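ThiJ/PfpI family protein (Francisella tularensis subsp. novicida, PDB 4P5P) is a flavodoxin-like virulence factor and cysteine protease of the DJ-1/PfpI family that may also have glyoxalase III activity. Local coordinates at residues S26-P31 against I42-I47; H30-I35 against D67-D72; W106-P109 against N113-S116; N161-K164 against L168-V171. All blocks are in the same frame, centred on the assembly; numbering follows the deposited sequence. Where two conformers were deposited one is given.

Contact 1. Residues S26-P31 against I42-I47; sequences SELTHP and IDIVSI
Leu28 and Ile44 meet through methyl groups, and no flat side chain of 26-31 or 42-47 enters their contact by face or edge. The one aromatic ring of 26-31, the His30 imidazole, belongs to another side of the helix: Ser26 CB stands 3.6 Å above one face of the His30 ring, offset toward its rim, and His30 NE2 is hydrogen-bonded to Asp63. Across the contact the two aliphatic chains reach tip to tip. Leu28 CD1 lies 3.9 Å from Ile44 CD1 and 4.1 Å from Ile44 CG1, one methyl branch of the leucine against the last two carbons of the isoleucine. The leucine gets there because its CG stands opposite the backbone N (chi1 174°), swinging the isobutyl end down to the strand. Their CA atoms are 8.9 Å apart, so the gap is bridged mainly by side chains. One turn on, Ile42 CD1 comes within 4.5 Å of Pro31 O, a looser approach just past the kink where the proline lacks a bond to the preceding turn. The contact is buried and mostly aliphatic. It is the helix-to-sheet layer of a beta-alpha-beta crossover: strand 2-8, helix 26-35 and strand 40-46 follow in order, and the two strands run parallel side by side. Met6 of strand 2-8 touches both Leu28 and Ile42, while Phe69 of helix 64-71 touches Leu28 and Ile44.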
loop_
_atom_site.group_PDB
_atom_site.type_symbol
_atom_site.label_atom_id
_atom_site.label_comp_id
_atom_site.label_asym_id
_atom_site.label_seq_id
_atom_site.Cartn_x
_atom_site.Cartn_y
_atom_site.Cartn_z
ATOM N N SER A 26 9.487 4.453 3.503
ATOM C CA SER A 26 9.104 5.740 2.936
ATOM C C SER A 26 7.737 5.712 2.244
ATOM O O SER A 26 7.169 6.761 2.003
ATOM C CB SER A 26 10.169 6.237 1.950
ATOM O OG SER A 26 10.322 5.349 0.854
ATOM N N GLU A 27 7.215 4.532 1.916
ATOM C CA GLU A 27 5.878 4.449 1.339
ATOM C C GLU A 27 4.781 4.630 2.384
ATOM O O GLU A 27 3.621 4.830 2.030
ATOM C CB GLU A 27 5.709 3.127 0.597
ATOM C CG GLU A 27 6.566 3.137 -0.675
ATOM C CD GLU A 27 6.638 1.833 -1.405
ATOM O OE1 GLU A 27 7.402 1.769 -2.390
ATOM O OE2 GLU A 27 5.963 0.878 -1.018
ATOM N N LEU A 28 5.170 4.548 3.662
ATOM C CA LEU A 28 4.327 4.986 4.762
ATOM C C LEU A 28 4.612 6.452 5.080
ATOM O O LEU A 28 3.696 7.271 5.111
ATOM C CB LEU A 28 4.546 4.109 6.007
ATOM C CG LEU A 28 3.825 4.547 7.288
ATOM C CD1 LEU A 28 2.303 4.564 7.101
ATOM C CD2 LEU A 28 4.199 3.649 8.447
ATOM N N THR A 29 5.878 6.796 5.287
ATOM C CA THR A 29 6.187 8.097 5.872
ATOM C C THR A 29 6.049 9.249 4.873
ATOM O O THR A 29 5.620 10.321 5.252
ATOM C CB THR A 29 7.597 8.123 6.488
ATOM O OG1 THR A 29 8.582 8.099 5.456
ATOM C CG2 THR A 29 7.804 6.934 7.389
ATOM N N HIS A 30 6.389 9.043 3.604
ATOM C CA HIS A 30 6.318 10.164 2.679
ATOM C C HIS A 30 4.857 10.521 2.378
ATOM O O HIS A 30 4.500 11.690 2.453
ATOM C CB HIS A 30 7.124 9.885 1.399
ATOM C CG HIS A 30 8.608 9.883 1.623
ATOM N ND1 HIS A 30 9.519 10.115 0.614
ATOM C CD2 HIS A 30 9.339 9.705 2.753
ATOM C CE1 HIS A 30 10.743 10.053 1.106
ATOM N NE2 HIS A 30 10.663 9.808 2.404
ATOM N N PRO A 31 3.990 9.531 2.108
ATOM C CA PRO A 31 2.583 9.928 1.962
ATOM C C PRO A 31 1.960 10.449 3.267
ATOM O O PRO A 31 1.117 11.347 3.227
ATOM C CB PRO A 31 1.909 8.637 1.473
ATOM C CG PRO A 31 3.011 7.840 0.879
ATOM C CD PRO A 31 4.202 8.128 1.731
ATOM N N ILE A 42 -4.753 11.060 9.785
ATOM C CA ILE A 42 -4.314 9.767 9.292
ATOM C C ILE A 42 -4.132 8.806 10.450
ATOM O O ILE A 42 -3.404 9.102 11.405
ATOM C CB ILE A 42 -2.988 9.856 8.517
ATOM C CG1 ILE A 42 -3.121 10.845 7.362
ATOM C CG2 ILE A 42 -2.596 8.463 7.992
ATOM C CD1 ILE A 42 -1.830 11.074 6.598
ATOM N N ASP A 43 -4.770 7.648 10.336
ATOM C CA ASP A 43 -4.571 6.541 11.266
ATOM C C ASP A 43 -3.825 5.435 10.546
ATOM O O ASP A 43 -4.025 5.227 9.364
ATOM C CB ASP A 43 -5.902 6.021 11.806
ATOM C CG ASP A 43 -6.635 7.048 12.648
ATOM O OD1 ASP A 43 -5.988 7.938 13.236
ATOM O OD2 ASP A 43 -7.874 6.946 12.752
ATOM N N ILE A 44 -2.956 4.747 11.269
ATOM C CA ILE A 44 -2.126 3.688 10.717
ATOM C C ILE A 44 -2.449 2.363 11.389
ATOM O O ILE A 44 -2.578 2.307 12.614
ATOM C CB ILE A 44 -0.633 4.018 10.916
ATOM C CG1 ILE A 44 -0.274 5.310 10.174
ATOM C CG2 ILE A 44 0.261 2.874 10.442
ATOM C CD1 ILE A 44 1.063 5.907 10.586
ATOM N N VAL A 45 -2.583 1.319 10.582
ATOM C CA VAL A 45 -2.744 -0.045 11.076
ATOM C C VAL A 45 -1.865 -1.002 10.296
ATOM O O VAL A 45 -1.404 -0.687 9.194
ATOM C CB VAL A 45 -4.200 -0.540 10.982
ATOM C CG1 VAL A 45 -5.100 0.316 11.854
ATOM C CG2 VAL A 45 -4.685 -0.560 9.539
ATOM N N SER A 46 -1.636 -2.174 10.869
ATOM C CA SER A 46 -0.995 -3.261 10.157
ATOM C C SER A 46 -1.944 -4.436 10.076
ATOM O O SER A 46 -2.988 -4.447 10.712
ATOM C CB SER A 46 0.298 -3.681 10.847
ATOM O OG SER A 46 0.046 -4.281 12.110
ATOM N N ILE A 47 -1.585 -5.426 9.288
ATOM C CA ILE A 47 -2.428 -6.605 9.157
ATOM C C ILE A 47 -2.642 -7.291 10.504
ATOM O O ILE A 47 -3.777 -7.588 10.877
ATOM C CB ILE A 47 -1.817 -7.592 8.161
ATOM C CG1 ILE A 47 -1.819 -6.998 6.749
ATOM C CG2 ILE A 47 -2.590 -8.912 8.163
ATOM C CD1 ILE A 47 -3.204 -6.635 6.187
#

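Contact 2. Residues H30-I35 against D67-D72; sequences HPYYSI and DKFLAD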
loop_
_atom_site.group_PDB
_atom_site.type_symbol
_atom_site.label_atom_id
_atom_site.label_comp_id
_atom_site.label_asym_id
_atom_site.label_seq_id
_atom_site.Cartn_x
_atom_site.Cartn_y
_atom_site.Cartn_z
ATOM N N HIS A 30 6.389 9.043 3.604
ATOM C CA HIS A 30 6.318 10.164 2.679
ATOM C C HIS A 30 4.857 10.521 2.378
ATOM O O HIS A 30 4.500 11.690 2.453
ATOM C CB HIS A 30 7.124 9.885 1.399
ATOM C CG HIS A 30 8.608 9.883 1.623
ATOM N ND1 HIS A 30 9.519 10.115 0.614
ATOM C CD2 HIS A 30 9.339 9.705 2.753
ATOM C CE1 HIS A 30 10.743 10.053 1.106
ATOM N NE2 HIS A 30 10.663 9.808 2.404
ATOM N N PRO A 31 3.990 9.531 2.108
ATOM C CA PRO A 31 2.583 9.928 1.962
ATOM C C PRO A 31 1.960 10.449 3.267
ATOM O O PRO A 31 1.117 11.347 3.227
ATOM C CB PRO A 31 1.909 8.637 1.473
ATOM C CG PRO A 31 3.011 7.840 0.879
ATOM C CD PRO A 31 4.202 8.128 1.731
ATOM N N TYR A 32 2.379 9.919 4.412
ATOM C CA TYR A 32 1.903 10.424 5.697
ATOM C C TYR A 32 2.135 11.920 5.826
ATOM O O TYR A 32 1.209 12.679 6.081
ATOM C CB TYR A 32 2.592 9.690 6.848
ATOM C CG TYR A 32 2.052 10.044 8.221
ATOM C CD1 TYR A 32 0.957 9.374 8.737
ATOM C CD2 TYR A 32 2.624 11.052 8.993
ATOM C CE1 TYR A 32 0.455 9.684 9.983
ATOM C CE2 TYR A 32 2.122 11.376 10.238
ATOM C CZ TYR A 32 1.029 10.686 10.727
ATOM O OH TYR A 32 0.500 10.976 11.963
ATOM N N TYR A 33 3.372 12.357 5.650
ATOM C CA TYR A 33 3.659 13.773 5.853
ATOM C C TYR A 33 3.173 14.643 4.692
ATOM O O TYR A 33 2.971 15.840 4.869
ATOM C CB TYR A 33 5.152 13.979 6.090
ATOM C CG TYR A 33 5.599 13.539 7.472
ATOM C CD1 TYR A 33 5.106 14.157 8.612
ATOM C CD2 TYR A 33 6.497 12.498 7.633
ATOM C CE1 TYR A 33 5.511 13.762 9.869
ATOM C CE2 TYR A 33 6.917 12.106 8.891
ATOM C CZ TYR A 33 6.411 12.732 10.005
ATOM O OH TYR A 33 6.815 12.340 11.264
ATOM N N SER A 34 2.979 14.062 3.511
ATOM C CA SER A 34 2.475 14.825 2.370
ATOM C C SER A 34 0.994 15.125 2.505
ATOM O O SER A 34 0.512 16.177 2.060
ATOM C CB SER A 34 2.714 14.065 1.064
ATOM O OG SER A 34 2.107 14.749 -0.015
ATOM N N ILE A 35 0.266 14.196 3.117
ATOM C CA ILE A 35 -1.184 14.288 3.210
ATOM C C ILE A 35 -1.673 14.970 4.490
ATOM O O ILE A 35 -2.631 15.748 4.448
ATOM C CB ILE A 35 -1.801 12.886 3.099
ATOM C CG1 ILE A 35 -1.565 12.335 1.692
ATOM C CG2 ILE A 35 -3.310 12.915 3.383
ATOM C CD1 ILE A 35 -1.797 10.854 1.565
ATOM N N ASP A 67 13.399 9.462 9.196
ATOM C CA ASP A 67 13.958 9.819 10.494
ATOM C C ASP A 67 12.955 10.634 11.316
ATOM O O ASP A 67 12.828 10.434 12.524
ATOM C CB ASP A 67 15.263 10.606 10.325
ATOM C CG ASP A 67 16.445 9.723 9.959
ATOM O OD1 ASP A 67 16.349 8.477 10.063
ATOM O OD2 ASP A 67 17.493 10.289 9.602
ATOM N N LYS A 68 12.263 11.566 10.668
ATOM C CA LYS A 68 11.275 12.398 11.354
ATOM C C LYS A 68 10.186 11.528 11.973
ATOM O O LYS A 68 9.796 11.715 13.134
ATOM C CB LYS A 68 10.655 13.403 10.382
ATOM C CG LYS A 68 9.636 14.350 11.007
ATOM C CD LYS A 68 9.003 15.249 9.951
ATOM C CE LYS A 68 7.872 16.087 10.527
ATOM N NZ LYS A 68 8.361 17.110 11.477
ATOM N N PHE A 69 9.709 10.576 11.179
ATOM C CA PHE A 69 8.662 9.655 11.597
ATOM C C PHE A 69 9.091 8.854 12.823
ATOM O O PHE A 69 8.365 8.777 13.815
ATOM C CB PHE A 69 8.322 8.739 10.424
ATOM C CG PHE A 69 7.066 7.953 10.595
ATOM C CD1 PHE A 69 5.867 8.431 10.113
ATOM C CD2 PHE A 69 7.097 6.703 11.167
ATOM C CE1 PHE A 69 4.708 7.693 10.240
ATOM C CE2 PHE A 69 5.930 5.956 11.292
ATOM C CZ PHE A 69 4.746 6.454 10.834
ATOM N N LEU A 70 10.299 8.311 12.767
ATOM C CA LEU A 70 10.805 7.425 13.806
ATOM C C LEU A 70 11.193 8.184 15.069
ATOM O O LEU A 70 11.320 7.584 16.144
ATOM C CB LEU A 70 12.009 6.639 13.274
ATOM C CG LEU A 70 11.780 5.746 12.050
ATOM C CD1 LEU A 70 13.104 5.505 11.301
ATOM C CD2 LEU A 70 11.135 4.443 12.460
ATOM N N ALA A 71 11.381 9.499 14.950
ATOM C CA ALA A 71 11.740 10.324 16.102
ATOM C C ALA A 71 10.524 10.797 16.902
ATOM O O ALA A 71 10.674 11.269 18.026
ATOM C CB ALA A 71 12.545 11.517 15.659
ATOM N N ASP A 72 9.339 10.683 16.314
ATOM C CA ASP A 72 8.087 11.090 16.942
ATOM C C ASP A 72 7.612 9.963 17.866
ATOM O O ASP A 72 7.331 8.863 17.408
ATOM C CB ASP A 72 7.058 11.423 15.838
ATOM C CG ASP A 72 5.684 11.821 16.369
ATOM O OD1 ASP A 72 5.260 11.319 17.420
ATOM O OD2 ASP A 72 5.005 12.647 15.716
HETATM O O HOH W 1 5.666 13.753 13.314
#
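Tyr33 and Phe69, with CA atoms 8.7 Å apart, mark where helix 30-35 and helix 67-71 pass each other. The short axes approach to 10.9 Å and run nearly perpendicular, at 84°. Such a steep crossing confines the contact to a few large side chains. Phe69 turns its edge toward the face of Tyr32 in a T-shaped stack, with centroids 5.5 Å apart and planes at 89°; its CE1 is the leading atom, 4.1 Å from Tyr32 CG and offset toward the rim of the tyrosine ring. Both helices belong to crossovers of the flavodoxin-like fold: helix 26-35 joins strands 2-8 and 40-46, whereas helices 64-71 and 73-80 lie between strands 40-46 and 83-84. Phe69 and Tyr32 also touch Ile44 of the sheet, and Leu75 of helix 73-80 packs against Phe69, Tyr32 and Tyr33. The Tyr33 ring is sandwiched. Over one face runs the aliphatic part of Lys68 in a CH-pi contact, Lys68 CD lying 3.9 Å from the ring centroid and Lys68 CE 3.4 Å from Tyr33 CE1; over the centre of the opposite face sits Tyr32 CD2. With CG opposite its carbonyl carbon (chi1 -74°), Tyr33 extends its hydroxyl to the second helix, where OH lies 3.3 Å from Phe69 CA. In the plane of the ring, a water 2.7 Å from Tyr33 OH donates to Asp72 OD2. The other oxygen, Asp72 OD1, makes weak N-cap bonds to Asn74 N and Leu75 N at the start of helix 73-80.

Contact 3. Residues W106-P109 against N113-S116; sequences WDFP and NIHS
A tight chain reversal leading into helix 112-123, part of the crossover between the parallel strands 95-98 and 127-130, brings Phe108 and Pro109 against Ile114 and His115. The CA atoms of Phe108 and Ile114 are 7.3 Å apart. Between the two segments the contact is one hydrogen bond and one apolar approach. The hydrogen bond runs from side chain to backbone: His115 NE2 donates to Pro109 O at 3.0 Å, with a nearly straight N-H...O angle of 161°. The oxygen lies close to the plane of the imidazole, at its edge, but the donor stands 35° above the carbonyl plane and does not use a lone-pair direction. Asn140 ND2 also bonds Pro109 O, so two donors grip this carbonyl. The apolar approach is made by the terminal methyl of Ile114. Its chain is fully extended at chi2 (-180°), which pushes CD1 across to the loop, where Ile114 CD1 lies 3.5 Å from Phe108 O and 3.8 Å from Phe108 CD1. Toward the ring the methyl comes obliquely, giving an off-centre CH-pi contact with Ile114 CD1 4.2 Å from the centroid of the Phe108 ring. The two side chains cross at about a right angle. Within the turn, Asn111 OD1 accepts from Ile114 N. The reversal sits between strand 95-98 and helix 112-123, where Asp107 is held by Thr9 OG1 and Ser10 N just after strand 2-8, and Ile114 packs on Leu85 just after strand 83-84.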
loop_
_atom_site.group_PDB
_atom_site.type_symbol
_atom_site.label_atom_id
_atom_site.label_comp_id
_atom_site.label_asym_id
_atom_site.label_seq_id
_atom_site.Cartn_x
_atom_site.Cartn_y
_atom_site.Cartn_z
ATOM N N TRP A 106 2.913 -11.569 0.865
ATOM C CA TRP A 106 2.563 -12.764 1.636
ATOM C C TRP A 106 1.358 -12.576 2.554
ATOM O O TRP A 106 0.800 -13.569 3.011
ATOM C CB TRP A 106 3.759 -13.229 2.470
ATOM C CG TRP A 106 4.814 -13.907 1.653
ATOM C CD1 TRP A 106 4.850 -15.224 1.305
ATOM C CD2 TRP A 106 5.985 -13.310 1.075
ATOM N NE1 TRP A 106 5.966 -15.489 0.546
ATOM C CE2 TRP A 106 6.682 -14.335 0.390
ATOM C CE3 TRP A 106 6.516 -12.014 1.067
ATOM C CZ2 TRP A 106 7.881 -14.103 -0.292
ATOM C CZ3 TRP A 106 7.714 -11.789 0.386
ATOM C CH2 TRP A 106 8.380 -12.828 -0.281
ATOM N N ASP A 107 0.957 -11.342 2.851
ATOM C CA ASP A 107 -0.216 -11.176 3.723
ATOM C C ASP A 107 -1.278 -10.184 3.249
ATOM O O ASP A 107 -2.314 -10.059 3.898
ATOM C CB ASP A 107 0.205 -10.827 5.170
ATOM C CG ASP A 107 0.880 -9.472 5.330
ATOM O OD1 ASP A 107 1.178 -8.785 4.340
ATOM O OD2 ASP A 107 1.129 -9.103 6.502
ATOM N N PHE A 108 -1.099 -9.547 2.095
ATOM C CA PHE A 108 -2.176 -8.709 1.555
ATOM C C PHE A 108 -3.193 -9.441 0.662
ATOM O O PHE A 108 -4.388 -9.188 0.786
ATOM C CB PHE A 108 -1.605 -7.538 0.743
ATOM C CG PHE A 108 -1.214 -6.316 1.554
ATOM C CD1 PHE A 108 -1.100 -6.349 2.935
ATOM C CD2 PHE A 108 -0.949 -5.118 0.895
ATOM C CE1 PHE A 108 -0.764 -5.203 3.641
ATOM C CE2 PHE A 108 -0.605 -3.997 1.583
ATOM C CZ PHE A 108 -0.515 -4.019 2.956
ATOM N N PRO A 109 -2.730 -10.302 -0.273
ATOM C CA PRO A 109 -3.655 -10.760 -1.328
ATOM C C PRO A 109 -4.921 -11.455 -0.843
ATOM O O PRO A 109 -5.981 -11.316 -1.451
ATOM C CB PRO A 109 -2.817 -11.765 -2.132
ATOM C CG PRO A 109 -1.426 -11.440 -1.862
ATOM C CD PRO A 109 -1.364 -10.812 -0.489
ATOM N N ASN A 113 -10.179 -8.957 5.666
ATOM C CA ASN A 113 -10.490 -7.605 6.084
ATOM C C ASN A 113 -10.122 -6.591 5.016
ATOM O O ASN A 113 -10.819 -5.587 4.864
ATOM C CB ASN A 113 -9.794 -7.269 7.399
ATOM C CG ASN A 113 -10.564 -7.765 8.601
ATOM O OD1 ASN A 113 -11.518 -7.124 9.054
ATOM N ND2 ASN A 113 -10.171 -8.916 9.117
ATOM N N ILE A 114 -9.041 -6.838 4.278
ATOM C CA ILE A 114 -8.746 -5.962 3.157
ATOM C C ILE A 114 -9.905 -6.024 2.160
ATOM O O ILE A 114 -10.415 -4.997 1.708
ATOM C CB ILE A 114 -7.425 -6.337 2.466
ATOM C CG1 ILE A 114 -6.246 -5.937 3.336
ATOM C CG2 ILE A 114 -7.318 -5.653 1.099
ATOM C CD1 ILE A 114 -4.877 -6.273 2.704
ATOM N N HIS A 115 -10.338 -7.230 1.827
ATOM C CA HIS A 115 -11.401 -7.379 0.827
ATOM C C HIS A 115 -12.669 -6.636 1.230
ATOM O O HIS A 115 -13.205 -5.849 0.447
ATOM C CB HIS A 115 -11.743 -8.857 0.599
ATOM C CG HIS A 115 -10.598 -9.686 0.101
ATOM N ND1 HIS A 115 -10.659 -11.062 0.023
ATOM C CD2 HIS A 115 -9.355 -9.338 -0.320
ATOM C CE1 HIS A 115 -9.510 -11.523 -0.446
ATOM N NE2 HIS A 115 -8.700 -10.501 -0.647
ATOM N N SER A 116 -13.138 -6.845 2.459
ATOM C CA SER A 116 -14.392 -6.229 2.890
ATOM C C SER A 116 -14.246 -4.715 3.088
ATOM O O SER A 116 -15.155 -3.954 2.745
ATOM C CB SER A 116 -14.923 -6.883 4.176
ATOM O OG SER A 116 -14.034 -6.771 5.259
#

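Contact 4. Residues N161-K164 against L168-V171; sequences NEEK and LTDV
Glu163 and Leu168 are joined by the one backbone hydrogen bond of the contact: Leu168 N donates to Glu163 O at 3.2 Å, with an N-H...O angle of 166° and the donor nearly in line with the C=O bond. It spans five residues, consistent with the six-to-one bond of a Schellman motif closing helix 160-165. Van der Waals contacts surround it. With Glu163 CG swung opposite the backbone N (chi1 -159°), that carbon lies 3.9 Å from Thr169 N; the bend at chi2 (75°) then turns the carboxylate so that Glu163 OE2 comes 3.6 Å from Leu168 CB, the two side chains running at a slant to one another. The polar end of Glu163 is tied outside the contact: OE2 bonds His102 NE2 and OE1 bonds His133 NE2, two histidines that fix the carboxylate in its rotation. Leu168 also touches His102. His133 directly follows the oxidised cysteine at position 132, and Glu163 is then probably the acid of a catalytic triad with that cysteine and His133, as in DJ-1/PfpI relatives.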
loop_
_atom_site.group_PDB
_atom_site.type_symbol
_atom_site.label_atom_id
_atom_site.label_comp_id
_atom_site.label_asym_id
_atom_site.label_seq_id
_atom_site.Cartn_x
_atom_site.Cartn_y
_atom_site.Cartn_z
ATOM N N ASN A 161 9.983 -5.931 -14.498
ATOM C CA ASN A 161 11.313 -5.417 -14.805
ATOM C C ASN A 161 12.042 -5.045 -13.518
ATOM O O ASN A 161 13.162 -5.490 -13.271
ATOM C CB ASN A 161 11.185 -4.209 -15.732
ATOM C CG ASN A 161 12.515 -3.555 -16.054
ATOM O OD1 ASN A 161 13.548 -4.220 -16.223
ATOM N ND2 ASN A 161 12.490 -2.229 -16.172
ATOM N N GLU A 162 11.386 -4.239 -12.689
ATOM C CA GLU A 162 11.967 -3.817 -11.421
ATOM C C GLU A 162 12.225 -5.032 -10.528
ATOM O O GLU A 162 13.262 -5.112 -9.876
ATOM C CB GLU A 162 11.050 -2.796 -10.727
ATOM C CG GLU A 162 11.226 -1.385 -11.268
ATOM C CD GLU A 162 9.984 -0.511 -11.171
ATOM O OE1 GLU A 162 8.851 -1.026 -11.277
ATOM O OE2 GLU A 162 10.146 0.721 -11.016
ATOM N N GLU A 163 11.288 -5.979 -10.503
ATOM C CA GLU A 163 11.452 -7.195 -9.700
ATOM C C GLU A 163 12.685 -8.009 -10.144
ATOM O O GLU A 163 13.407 -8.572 -9.319
ATOM C CB GLU A 163 10.182 -8.062 -9.769
ATOM C CG GLU A 163 10.059 -9.049 -8.619
ATOM C CD GLU A 163 9.651 -8.371 -7.308
ATOM O OE1 GLU A 163 8.430 -8.203 -7.094
ATOM O OE2 GLU A 163 10.537 -8.005 -6.500
ATOM N N LYS A 164 12.927 -8.057 -11.448
ATOM C CA LYS A 164 14.095 -8.745 -11.990
ATOM C C LYS A 164 15.396 -8.027 -11.622
ATOM O O LYS A 164 16.390 -8.666 -11.268
ATOM C CB LYS A 164 13.953 -8.874 -13.510
ATOM C CG LYS A 164 15.021 -9.738 -14.157
ATOM C CD LYS A 164 14.749 -9.948 -15.639
ATOM C CE LYS A 164 15.901 -10.689 -16.304
ATOM N NZ LYS A 164 15.568 -11.144 -17.681
ATOM N N LEU A 168 14.523 -10.707 -7.234
ATOM C CA LEU A 168 13.549 -11.402 -6.398
ATOM C C LEU A 168 12.412 -12.029 -7.193
ATOM O O LEU A 168 11.440 -12.475 -6.611
ATOM C CB LEU A 168 12.981 -10.435 -5.355
ATOM C CG LEU A 168 13.994 -9.960 -4.307
ATOM C CD1 LEU A 168 13.423 -8.801 -3.494
ATOM C CD2 LEU A 168 14.402 -11.106 -3.387
ATOM N N THR A 169 12.550 -12.087 -8.512
ATOM C CA THR A 169 11.532 -12.683 -9.373
ATOM C C THR A 169 11.180 -14.095 -8.921
ATOM O O THR A 169 10.020 -14.501 -8.980
ATOM C CB THR A 169 12.002 -12.732 -10.843
ATOM O OG1 THR A 169 12.257 -11.402 -11.308
ATOM C CG2 THR A 169 10.950 -13.376 -11.740
ATOM N N ASP A 170 12.193 -14.833 -8.476
ATOM C CA ASP A 170 12.029 -16.225 -8.073
ATOM C C ASP A 170 11.833 -16.397 -6.559
ATOM O O ASP A 170 11.727 -17.521 -6.064
ATOM C CB ASP A 170 13.242 -17.040 -8.541
ATOM C CG ASP A 170 12.984 -18.532 -8.519
ATOM O OD1 ASP A 170 12.302 -19.028 -9.442
ATOM O OD2 ASP A 170 13.465 -19.207 -7.585
ATOM N N VAL A 171 11.770 -15.289 -5.828
ATOM C CA VAL A 171 11.544 -15.343 -4.385
ATOM C C VAL A 171 10.093 -14.991 -4.045
ATOM O O VAL A 171 9.489 -15.593 -3.152
ATOM C CB VAL A 171 12.501 -14.392 -3.633
ATOM C CG1 VAL A 171 12.285 -14.493 -2.138
ATOM C CG2 VAL A 171 13.960 -14.715 -3.981
#

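How the contacts relate
Along the chain, contact 1 and contact 2 start from the same helix, 26-35, and share His30 and Pro31; their centres lie about 9 Å apart and Phe69 of contact 2 packs on Leu28, Thr29 and Ile44 of contact 1. Contacts 3 and 4 follow in series. Contact 3, its centre about 16 Å from that of contact 1, touches it through Ile47, the residue just after strand 40-46, which reaches the turn into helix 112-123. Contact 4 touches contact 3 through Trp106 and Val171, their centres about 22 Å apart. Contacts 1 to 3 belong to crossovers of the main sheet, whereas contact 4 forms a helix end beside the probable catalytic cysteine.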